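PDB 4F3E: CRISPR-associated protein CasA/Cse1 from Thermus thermophilus, which forms the large subunit of the RNA-guided Cascade complex of type I-E CRISPR immunity and takes part in binding target DNA. Local coordinates for residues Lys379-Leu384 against Leu428-Leu433. Sequence-based numbering, arbitrary orientation.
Sequences KMAEEL and LYWHAL
Helices 368-400 and 425-441 belong to the C-terminal four-helix bundle of CasA, and Tyr429 joins them by donating its hydroxyl to the backbone of Ala381. The local axes run nearly antiparallel, at 164°, and come no closer than 11.7 Å, a wide separation bridged by two aromatic side chains. Tyr429 OH lies 2.9 Å from Ala381 O. The hydroxyl sits in the carbonyl plane on a lone pair, well off the C=O direction (114°), and Ala381 O in turn lies at the edge of the Tyr429 ring, near its plane. CB of Tyr429 already leaves the backbone toward the partner helix, and with CG anti to the backbone N the ring carries its hydroxyl to Ala381 O. The phenol also meets Leu384, whose CD2 is 3.7 Å from Tyr429 CE1, while Ala381 CB lies 4.1 Å from Leu433 CD1. Trp430 is the second bridge: its CH2 comes within 3.8 Å of Ala381 O, obliquely to the ring, and one face of the indole receives Tyr429 CD2. The Glu382 side chain crosses Trp430 at about a right angle, its carboxylate at the CH2/CZ2 end of the indole and tilted only 23° from its plane, with OE1 3.9 Å from Trp430 CZ2. Arg301 forms a salt bridge with Glu382 OE1 and a cation-pi interaction with Trp430, and so probably helps to fix both. Trp300 adds to the packing on Trp430 and Leu433. Helix 449-472 touches both segments, with Leu457 against Met380 and Leu433, while Leu496, near the chain's C-terminal end, packs on Met380 and Leu384.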
# COMPACT_ATOMS: atom_id res chain seq x y z
N LYS A 379 -3.39 13.93 18.63
CA LYS A 379 -2.73 15.06 19.25
C LYS A 379 -2.16 14.72 20.64
O LYS A 379 -1.02 15.04 20.93
CB LYS A 379 -3.70 16.26 19.31
CG LYS A 379 -3.13 17.49 20.00
CD LYS A 379 -3.63 18.78 19.35
CE LYS A 379 -5.14 18.99 19.49
NZ LYS A 379 -5.55 19.44 20.86
N MET A 380 -2.95 14.07 21.50
CA MET A 380 -2.46 13.68 22.82
C MET A 380 -1.17 12.87 22.67
O MET A 380 -0.13 13.20 23.27
CB MET A 380 -3.50 12.83 23.57
CG MET A 380 -4.74 13.55 24.04
SD MET A 380 -6.07 12.43 24.60
CE MET A 380 -5.19 11.43 25.80
N ALA A 381 -1.24 11.82 21.86
CA ALA A 381 -0.13 10.89 21.68
C ALA A 381 1.08 11.62 21.15
O ALA A 381 2.20 11.34 21.57
CB ALA A 381 -0.51 9.79 20.73
N GLU A 382 0.83 12.56 20.25
CA GLU A 382 1.93 13.27 19.59
C GLU A 382 2.61 14.24 20.55
O GLU A 382 3.82 14.40 20.52
CB GLU A 382 1.42 13.97 18.32
CG GLU A 382 2.44 14.13 17.20
CD GLU A 382 2.96 12.81 16.61
OE1 GLU A 382 4.19 12.62 16.59
OE2 GLU A 382 2.16 11.98 16.12
N GLU A 383 1.83 14.88 21.42
CA GLU A 383 2.39 15.81 22.40
C GLU A 383 3.18 15.06 23.47
O GLU A 383 4.28 15.44 23.83
CB GLU A 383 1.30 16.67 23.04
CG GLU A 383 0.62 17.65 22.08
CD GLU A 383 -0.30 18.64 22.78
OE1 GLU A 383 -1.09 19.31 22.09
OE2 GLU A 383 -0.22 18.75 24.03
N LEU A 384 2.61 13.99 23.99
CA LEU A 384 3.32 13.18 24.97
C LEU A 384 4.59 12.59 24.36
O LEU A 384 5.63 12.52 25.00
CB LEU A 384 2.41 12.07 25.47
CG LEU A 384 3.06 11.03 26.34
CD1 LEU A 384 3.70 11.74 27.52
CD2 LEU A 384 2.00 10.04 26.79
N LEU A 428 9.94 2.19 22.44
CA LEU A 428 9.01 1.37 23.21
C LEU A 428 7.65 2.04 23.35
O LEU A 428 6.63 1.37 23.31
CB LEU A 428 9.58 1.02 24.57
CG LEU A 428 9.90 -0.47 24.61
CD1 LEU A 428 10.72 -0.86 23.40
CD2 LEU A 428 10.64 -0.80 25.87
N TYR A 429 7.65 3.36 23.52
CA TYR A 429 6.40 4.12 23.60
C TYR A 429 5.52 3.89 22.37
O TYR A 429 4.35 3.51 22.49
CB TYR A 429 6.72 5.60 23.73
CG TYR A 429 5.52 6.51 23.62
CD1 TYR A 429 4.62 6.63 24.67
CD2 TYR A 429 5.30 7.27 22.47
CE1 TYR A 429 3.53 7.49 24.59
CE2 TYR A 429 4.21 8.14 22.39
CZ TYR A 429 3.33 8.24 23.45
OH TYR A 429 2.25 9.09 23.38
N TRP A 430 6.07 4.11 21.18
CA TRP A 430 5.31 3.99 19.95
C TRP A 430 4.92 2.54 19.68
O TRP A 430 3.82 2.26 19.23
CB TRP A 430 6.07 4.61 18.76
CG TRP A 430 6.17 6.09 18.86
CD1 TRP A 430 7.30 6.83 19.10
CD2 TRP A 430 5.09 7.04 18.76
NE1 TRP A 430 6.99 8.16 19.12
CE2 TRP A 430 5.65 8.32 18.93
CE3 TRP A 430 3.71 6.92 18.54
CZ2 TRP A 430 4.87 9.48 18.88
CZ3 TRP A 430 2.94 8.07 18.49
CH2 TRP A 430 3.53 9.34 18.66
N HIS A 431 5.83 1.62 19.98
CA HIS A 431 5.53 0.20 19.80
C HIS A 431 4.31 -0.20 20.63
O HIS A 431 3.44 -0.94 20.18
CB HIS A 431 6.75 -0.63 20.19
CG HIS A 431 6.61 -2.08 19.89
ND1 HIS A 431 6.00 -2.96 20.76
CD2 HIS A 431 7.00 -2.82 18.83
CE1 HIS A 431 6.02 -4.18 20.25
NE2 HIS A 431 6.63 -4.12 19.08
N ALA A 432 4.22 0.31 21.85
CA ALA A 432 3.06 0.03 22.67
C ALA A 432 1.80 0.64 22.08
O ALA A 432 0.73 0.05 22.14
CB ALA A 432 3.26 0.53 24.06
N LEU A 433 1.90 1.83 21.50
CA LEU A 433 0.72 2.42 20.89
C LEU A 433 0.28 1.69 19.60
O LEU A 433 -0.90 1.64 19.29
CB LEU A 433 0.90 3.91 20.67
CG LEU A 433 1.03 4.70 21.98
CD1 LEU A 433 1.08 6.17 21.67
CD2 LEU A 433 -0.13 4.37 22.93